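Enoyl-CoA hydratase/isomerase (Mycobacterium avium, PDB 3P5M) probably adds water to, or shifts the double bond of, enoyl-CoA substrates, as members of the crotonase superfamily do. Local coordinates at residues A119-F125 with I163-A168; R61-S65 with G107-A111; R131-M135 with L231-F237. All blocks are in the same frame, centred on the assembly; numbering follows the deposited sequence.

Contact 1 (A119-F125 with I163-A168); sequences AAPASYF and ISAATA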
loop_
_atom_site.group_PDB
_atom_site.type_symbol
_atom_site.label_atom_id
_atom_site.label_comp_id
_atom_site.label_asym_id
_atom_site.label_seq_id
_atom_site.Cartn_x
_atom_site.Cartn_y
_atom_site.Cartn_z
ATOM N N ALA B 119 8.386 -10.934 13.675
ATOM C CA ALA B 119 9.469 -11.024 12.711
ATOM C C ALA B 119 10.347 -9.779 12.785
ATOM O O ALA B 119 9.833 -8.652 12.796
ATOM C CB ALA B 119 8.897 -11.214 11.272
ATOM N N ALA B 120 11.665 -10.007 12.856
ATOM C CA ALA B 120 12.664 -8.936 12.789
ATOM C C ALA B 120 12.688 -8.382 11.376
ATOM O O ALA B 120 12.403 -9.150 10.410
ATOM C CB ALA B 120 14.047 -9.500 13.185
ATOM N N PRO B 121 13.050 -7.090 11.220
ATOM C CA PRO B 121 13.027 -6.380 9.902
ATOM C C PRO B 121 13.812 -7.063 8.798
ATOM O O PRO B 121 13.336 -7.129 7.632
ATOM C CB PRO B 121 13.633 -4.989 10.191
ATOM C CG PRO B 121 13.790 -4.890 11.666
ATOM C CD PRO B 121 13.350 -6.173 12.345
ATOM N N ALA B 122 14.978 -7.594 9.146
ATOM C CA ALA B 122 15.809 -8.290 8.158
ATOM C C ALA B 122 15.468 -9.787 8.053
ATOM O O ALA B 122 16.191 -10.558 7.386
ATOM C CB ALA B 122 17.305 -8.077 8.487
ATOM N N SER B 123 14.379 -10.213 8.692
ATOM C CA SER B 123 14.023 -11.659 8.645
ATOM C C SER B 123 13.334 -11.994 7.319
ATOM O O SER B 123 12.940 -11.083 6.598
ATOM C CB SER B 123 13.247 -12.132 9.871
ATOM O OG SER B 123 11.932 -11.605 9.939
ATOM N N TYR B 124 13.333 -13.274 6.936
ATOM C CA TYR B 124 12.628 -13.720 5.723
ATOM C C TYR B 124 12.200 -15.185 5.784
ATOM O O TYR B 124 12.720 -15.984 6.590
ATOM C CB TYR B 124 13.482 -13.492 4.466
ATOM C CG TYR B 124 14.765 -14.268 4.424
ATOM C CD1 TYR B 124 14.825 -15.512 3.784
ATOM C CD2 TYR B 124 15.928 -13.770 5.008
ATOM C CE1 TYR B 124 16.008 -16.225 3.704
ATOM C CE2 TYR B 124 17.144 -14.486 4.938
ATOM C CZ TYR B 124 17.162 -15.696 4.283
ATOM O OH TYR B 124 18.314 -16.396 4.198
ATOM N N PHE B 125 11.277 -15.522 4.886
ATOM C CA PHE B 125 10.568 -16.804 4.874
ATOM C C PHE B 125 10.726 -17.338 3.470
ATOM O O PHE B 125 10.521 -16.612 2.481
ATOM C CB PHE B 125 9.104 -16.566 5.247
ATOM C CG PHE B 125 8.933 -15.938 6.610
ATOM C CD1 PHE B 125 8.699 -16.731 7.744
ATOM C CD2 PHE B 125 9.067 -14.582 6.774
ATOM C CE1 PHE B 125 8.583 -16.159 9.005
ATOM C CE2 PHE B 125 8.961 -13.994 8.015
ATOM C CZ PHE B 125 8.708 -14.781 9.145
ATOM N N ILE B 163 10.837 -14.347 0.860
ATOM C CA ILE B 163 9.802 -13.367 1.169
ATOM C C ILE B 163 10.219 -12.567 2.389
ATOM O O ILE B 163 10.375 -13.131 3.481
ATOM C CB ILE B 163 8.454 -14.066 1.459
ATOM C CG1 ILE B 163 8.141 -15.125 0.360
ATOM C CG2 ILE B 163 7.353 -13.014 1.668
ATOM C CD1 ILE B 163 8.109 -14.553 -1.130
ATOM N N SER B 164 10.348 -11.256 2.225
ATOM C CA SER B 164 10.806 -10.376 3.297
ATOM C C SER B 164 9.831 -10.388 4.453
ATOM O O SER B 164 8.644 -10.717 4.279
ATOM C CB SER B 164 10.927 -8.938 2.787
ATOM O OG SER B 164 9.633 -8.391 2.550
ATOM N N ALA B 165 10.317 -10.054 5.637
ATOM C CA ALA B 165 9.392 -9.896 6.766
ATOM C C ALA B 165 8.258 -8.932 6.418
ATOM O O ALA B 165 7.129 -9.230 6.698
ATOM C CB ALA B 165 10.109 -9.423 8.004
ATOM N N ALA B 166 8.573 -7.806 5.795
ATOM C CA ALA B 166 7.579 -6.776 5.432
ATOM C C ALA B 166 6.488 -7.341 4.498
ATOM O O ALA B 166 5.317 -7.132 4.731
ATOM C CB ALA B 166 8.273 -5.592 4.736
ATOM N N THR B 167 6.907 -8.048 3.443
ATOM C CA THR B 167 5.998 -8.683 2.490
ATOM C C THR B 167 5.143 -9.768 3.153
ATOM O O THR B 167 3.937 -9.792 2.938
ATOM C CB THR B 167 6.789 -9.273 1.330
ATOM O OG1 THR B 167 7.538 -8.228 0.734
ATOM C CG2 THR B 167 5.878 -9.931 0.269
ATOM N N ALA B 168 5.771 -10.621 3.988
ATOM C CA ALA B 168 5.055 -11.640 4.740
ATOM C C ALA B 168 3.971 -11.003 5.577
ATOM O O ALA B 168 2.842 -11.487 5.588
ATOM C CB ALA B 168 5.992 -12.472 5.632
HETATM O O HOH W 1 11.045 -6.133 6.567
#
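A short antiparallel strand pairing, running straight into the start of a helix, joins Ala119-Phe125 to Ile163-Ala168. Phe125 and Ile163 form a hydrogen-bonded pair: Phe125 N donates to Ile163 O at 2.9 Å, and Ile163 N returns a bond to Phe125 O at 2.8 Å. Tyr124 faces Ser164 as the non-hydrogen-bonded pair. Where Ser164 takes the N-cap position the strand gives way to helix, and Ala165 N reaches Ser123 O at 3.0 Å. This third bond is more bent (135° at the hydrogen), and its donor lies above the carbonyl plane. Ala165 CB packs against the type I turn Ala120-Ser123, 3.3 Å from Ala120 O and 3.9 Å from Ala119 CB, and Ser123 OG touches it too. A chi1 of -59° places the Phe125 ring so that Ile163 O lies at its edge, in its plane, while Ala168 CB comes obliquely to Phe125 CD2 at 3.9 Å. A water receives a weak bond from Ala166 N and donates to Pro121 O. Strand 124-126 is the middle of a three-stranded sheet, between 102-104 and 163-164, while Ala119 ends strand 116-119 of the larger sheet and Pro121 packs on Ala122 of the second subunit.

Contact 2 (R61-S65 with G107-A111); sequences RAFCS and GCSLA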
loop_
_atom_site.group_PDB
_atom_site.type_symbol
_atom_site.label_atom_id
_atom_site.label_comp_id
_atom_site.label_asym_id
_atom_site.label_seq_id
_atom_site.Cartn_x
_atom_site.Cartn_y
_atom_site.Cartn_z
ATOM N N ARG B 61 22.761 -16.501 13.818
ATOM C CA ARG B 61 22.352 -15.603 12.725
ATOM C C ARG B 61 20.954 -15.875 12.115
ATOM O O ARG B 61 20.359 -14.996 11.498
ATOM C CB ARG B 61 23.390 -15.671 11.614
ATOM N N ALA B 62 20.445 -17.094 12.289
ATOM C CA ALA B 62 19.228 -17.519 11.614
ATOM C C ALA B 62 18.237 -18.138 12.593
ATOM O O ALA B 62 18.641 -18.802 13.539
ATOM C CB ALA B 62 19.572 -18.519 10.477
ATOM N N PHE B 63 16.939 -17.924 12.361
ATOM C CA PHE B 63 15.901 -18.627 13.104
ATOM C C PHE B 63 16.079 -20.151 12.887
ATOM O O PHE B 63 16.293 -20.906 13.847
ATOM C CB PHE B 63 14.486 -18.142 12.672
ATOM C CG PHE B 63 13.345 -18.878 13.350
ATOM C CD1 PHE B 63 13.006 -18.617 14.672
ATOM C CD2 PHE B 63 12.596 -19.834 12.645
ATOM C CE1 PHE B 63 11.950 -19.319 15.295
ATOM C CE2 PHE B 63 11.556 -20.546 13.271
ATOM C CZ PHE B 63 11.214 -20.274 14.567
ATOM N N CYS B 64 15.997 -20.584 11.627
ATOM C CA CYS B 64 16.117 -21.996 11.272
ATOM C C CYS B 64 16.262 -22.105 9.769
ATOM O O CYS B 64 15.385 -21.658 9.001
ATOM C CB CYS B 64 14.868 -22.766 11.767
ATOM S SG CYS B 64 14.810 -24.567 11.481
ATOM N N SER B 65 17.366 -22.698 9.337
ATOM C CA SER B 65 17.602 -22.916 7.919
ATOM C C SER B 65 16.945 -24.225 7.388
ATOM O O SER B 65 17.089 -24.580 6.222
ATOM C CB SER B 65 19.115 -22.854 7.641
ATOM O OG SER B 65 19.791 -23.795 8.463
ATOM N N GLY B 107 12.163 -24.552 8.557
ATOM C CA GLY B 107 12.198 -23.349 9.421
ATOM C C GLY B 107 11.023 -22.412 9.182
ATOM O O GLY B 107 10.543 -21.739 10.101
ATOM N N CYS B 108 10.565 -22.356 7.944
ATOM C CA CYS B 108 9.371 -21.606 7.624
ATOM C C CYS B 108 8.132 -22.308 8.196
ATOM O O CYS B 108 7.315 -21.702 8.916
ATOM C CB CYS B 108 9.255 -21.409 6.093
ATOM S SG CYS B 108 7.849 -20.381 5.587
ATOM N N SER B 109 7.983 -23.593 7.876
ATOM C CA SER B 109 6.887 -24.388 8.405
ATOM C C SER B 109 6.766 -24.207 9.937
ATOM O O SER B 109 5.659 -24.008 10.456
ATOM C CB SER B 109 7.131 -25.858 8.082
ATOM O OG SER B 109 7.409 -26.042 6.698
ATOM N N LEU B 110 7.910 -24.273 10.636
ATOM C CA LEU B 110 7.985 -24.173 12.103
ATOM C C LEU B 110 7.409 -22.844 12.649
ATOM O O LEU B 110 6.565 -22.827 13.577
ATOM C CB LEU B 110 9.458 -24.286 12.528
ATOM C CG LEU B 110 9.881 -24.306 13.992
ATOM C CD1 LEU B 110 9.218 -25.454 14.708
ATOM C CD2 LEU B 110 11.389 -24.542 13.977
ATOM N N ALA B 111 7.916 -21.743 12.110
ATOM C CA ALA B 111 7.482 -20.403 12.514
ATOM C C ALA B 111 5.979 -20.307 12.259
ATOM O O ALA B 111 5.213 -19.890 13.125
ATOM C CB ALA B 111 8.219 -19.352 11.704
#
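Phe63 and Cys64 lie against one side of helix 106-113, meeting it at Gly107, Leu110 and Ala111, and no hydrogen bond crosses between the two segments. The aromatic part of the contact comes from Phe63. Its CG stands anti to the backbone N (chi1 177°), which sends the ring out from the loop to the helix, and CE2 does most of the touching. Gly107 O lies at the ring edge, near its plane, 3.5 Å from Phe63 CE2. That carbonyl receives a weak helical bond from Ala111 N, and the C-H edge of the ring could give it a weak C-H...O contact. Two apolar groups of the next turn approach the same ring atom obliquely: Ala111 CB at 3.9 Å from Phe63 CE2, and Leu110 CD2 at 4.1 Å from it.

The sulfur contacts centre on the glycine. Cys64 SG, likewise extended anti to its backbone N, rests 3.5 Å from Gly107 CA and 4.2 Å from Leu110 CD2. Gly107 has no side chain, and Cys64 O sits where one would begin, which lets the backbones close to 4.5 Å between Cys64 CA and Gly107 CA. Leu21 of strand 16-21 touches both Cys64 and Leu110, Val99 of strand 95-99 touches both Phe63 and Ala111, and the backbone of Cys64 pairs with Ala102 and Val104.

The contact sets a loop after a core strand beside the start of a buried helix, the layout of the crotonase fold; the N-H groups of the oxyanion hole probably lie just after 61-65 and immediately before 107-111.

Contact 3 (R131-M135 with L231-F237); sequences RVGLM and LVETADF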
loop_
_atom_site.group_PDB
_atom_site.type_symbol
_atom_site.label_atom_id
_atom_site.label_comp_id
_atom_site.label_asym_id
_atom_site.label_seq_id
_atom_site.Cartn_x
_atom_site.Cartn_y
_atom_site.Cartn_z
ATOM N N ARG B 131 15.193 -25.802 -4.822
ATOM C CA ARG B 131 16.524 -25.503 -5.393
ATOM C C ARG B 131 17.473 -26.708 -5.314
ATOM O O ARG B 131 18.529 -26.727 -5.956
ATOM C CB ARG B 131 17.145 -24.213 -4.801
ATOM N N VAL B 132 17.098 -27.711 -4.527
ATOM C CA VAL B 132 17.800 -29.002 -4.541
ATOM C C VAL B 132 16.905 -30.120 -5.056
ATOM O O VAL B 132 17.280 -31.283 -4.969
ATOM C CB VAL B 132 18.457 -29.400 -3.160
ATOM C CG1 VAL B 132 19.480 -28.350 -2.733
ATOM C CG2 VAL B 132 17.423 -29.580 -2.062
ATOM N N GLY B 133 15.716 -29.765 -5.556
ATOM C CA GLY B 133 14.810 -30.734 -6.170
ATOM C C GLY B 133 13.877 -31.443 -5.207
ATOM O O GLY B 133 13.332 -32.506 -5.534
ATOM N N LEU B 134 13.692 -30.852 -4.027
ATOM C CA LEU B 134 12.794 -31.385 -3.008
ATOM C C LEU B 134 11.566 -30.477 -2.875
ATOM O O LEU B 134 11.536 -29.391 -3.432
ATOM C CB LEU B 134 13.514 -31.508 -1.666
ATOM C CG LEU B 134 14.723 -32.448 -1.618
ATOM C CD1 LEU B 134 15.240 -32.589 -0.184
ATOM C CD2 LEU B 134 14.362 -33.844 -2.193
ATOM N N MET B 135 10.569 -30.933 -2.128
ATOM C CA MET B 135 9.274 -30.271 -2.034
ATOM C C MET B 135 9.075 -29.777 -0.597
ATOM O O MET B 135 9.870 -30.143 0.291
ATOM C CB MET B 135 8.163 -31.269 -2.389
ATOM C CG MET B 135 7.881 -32.247 -1.248
ATOM S SD MET B 135 6.585 -33.418 -1.624
ATOM C CE MET B 135 5.166 -32.356 -1.659
ATOM N N LEU B 231 11.187 -38.180 -3.945
ATOM C CA LEU B 231 12.057 -37.138 -4.525
ATOM C C LEU B 231 13.540 -37.344 -4.247
ATOM O O LEU B 231 14.357 -37.079 -5.116
ATOM C CB LEU B 231 11.605 -35.721 -4.138
ATOM C CG LEU B 231 10.314 -35.240 -4.797
ATOM C CD1 LEU B 231 10.006 -33.804 -4.297
ATOM C CD2 LEU B 231 10.384 -35.285 -6.301
ATOM N N VAL B 232 13.890 -37.874 -3.078
ATOM C CA VAL B 232 15.317 -38.180 -2.792
ATOM C C VAL B 232 15.934 -39.286 -3.715
ATOM O O VAL B 232 17.163 -39.353 -3.877
ATOM C CB VAL B 232 15.625 -38.419 -1.258
ATOM C CG1 VAL B 232 15.193 -37.212 -0.417
ATOM C CG2 VAL B 232 14.958 -39.695 -0.705
ATOM N N GLU B 233 15.093 -40.137 -4.307
ATOM C CA GLU B 233 15.561 -41.139 -5.264
ATOM C C GLU B 233 15.806 -40.600 -6.677
ATOM O O GLU B 233 16.293 -41.346 -7.529
ATOM C CB GLU B 233 14.553 -42.300 -5.386
ATOM C CG GLU B 233 14.155 -43.043 -4.110
ATOM C CD GLU B 233 15.301 -43.832 -3.499
ATOM O OE1 GLU B 233 16.013 -44.537 -4.264
ATOM O OE2 GLU B 233 15.492 -43.750 -2.260
ATOM N N THR B 234 15.438 -39.337 -6.937
ATOM C CA THR B 234 15.409 -38.791 -8.304
ATOM C C THR B 234 16.807 -38.320 -8.770
ATOM O O THR B 234 17.659 -37.995 -7.934
ATOM C CB THR B 234 14.375 -37.608 -8.429
ATOM O OG1 THR B 234 14.734 -36.494 -7.560
ATOM C CG2 THR B 234 12.972 -38.107 -8.105
ATOM N N ALA B 235 17.021 -38.275 -10.090
ATOM C CA ALA B 235 18.270 -37.708 -10.637
ATOM C C ALA B 235 18.372 -36.240 -10.274
ATOM O O ALA B 235 19.482 -35.730 -9.998
ATOM C CB ALA B 235 18.361 -37.880 -12.181
ATOM N N ASP B 236 17.221 -35.560 -10.249
ATOM C CA ASP B 236 17.206 -34.138 -9.913
ATOM C C ASP B 236 17.698 -33.811 -8.523
ATOM O O ASP B 236 18.414 -32.842 -8.344
ATOM C CB ASP B 236 15.848 -33.517 -10.182
ATOM C CG ASP B 236 15.670 -33.178 -11.628
ATOM O OD1 ASP B 236 16.628 -33.371 -12.404
ATOM O OD2 ASP B 236 14.586 -32.692 -12.008
ATOM N N PHE B 237 17.342 -34.627 -7.542
ATOM C CA PHE B 237 17.892 -34.461 -6.216
ATOM C C PHE B 237 19.415 -34.710 -6.165
ATOM O O PHE B 237 20.170 -33.898 -5.622
ATOM C CB PHE B 237 17.179 -35.374 -5.215
ATOM C CG PHE B 237 17.778 -35.330 -3.845
ATOM C CD1 PHE B 237 17.755 -34.158 -3.108
ATOM C CD2 PHE B 237 18.398 -36.449 -3.308
ATOM C CE1 PHE B 237 18.311 -34.112 -1.836
ATOM C CE2 PHE B 237 18.952 -36.402 -2.051
ATOM C CZ PHE B 237 18.897 -35.226 -1.307
HETATM O O HOH W 2 13.249 -34.048 -8.040
#
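The Phe237 ring presents its edge to Val132 O, which lies near the ring plane 3.5 Å from Phe237 CD1. One face carries Val232 CG1 from its own segment, 4.2 Å above the plane and offset toward the rim. Leu134 comes to the ring obliquely: Leu134 CD2 lies 3.5 Å from Phe237 CD1, and Leu134 CD1 lies over toward Phe237 CE1. Phe237 holds this position with CG anti to its backbone N (chi1 175°), and its CA-H also points almost straight at Val132 O, so ring edge and backbone share one carbonyl.

Around the ring the contact is aliphatic. Leu134 and Leu231 run antiparallel alongside one another, Leu134 CD2 lying 3.9 Å from Leu231 CB, and the same methyl touches Val232 CG1. Leu231 is nearly perpendicular to the Met135 side chain, its CD1 packing against Met135 CB at 3.7 Å. Gly133 CA comes 4.8 Å from Phe237 CA, its bare side facing Asp236 O and Phe237 N.

Thr234 caps helix 235-245: its OG1 accepts from Phe237 N at 3.2 Å and donates to Leu231 O, which also accepts from Thr234 N. The Asp236 carboxylate accepts from the N-H groups of Arg253 and Gly254, but the C-terminal carboxylate of His255 lies close and may raise the pKa of one of the two. Pro198 of the third subunit packs on Asp236.

With no direct hydrogen bond across the segments, the loop packs through apolar groups on the turn between helices 217-231 and 235-245; a water joins Gly133 O to Thr234 OG1, 2.9 Å from each, beside the weak CA-H...O contact.

How the contacts relate
Contacts 1 and 2 are neighbours, their centres about 12 Å apart, and they touch: Phe125 CB lies 4.0 Å from Cys108 SG, and Phe125 CE1 is 4.2 Å from Ala111 CB. Helix 106-113 thus packs against Phe125 of the small sheet, and Ala111 meets a phenylalanine from each contact. If the oxyanion hole lies where the family places it, contact 2 is the one beside it. Contact 3 stands apart, its centre about 21 Å from that of contact 2 and 27 Å from that of contact 1, and it touches neither. Its 131-135 loop nevertheless follows strand 124-126 of contact 1 closely in the chain.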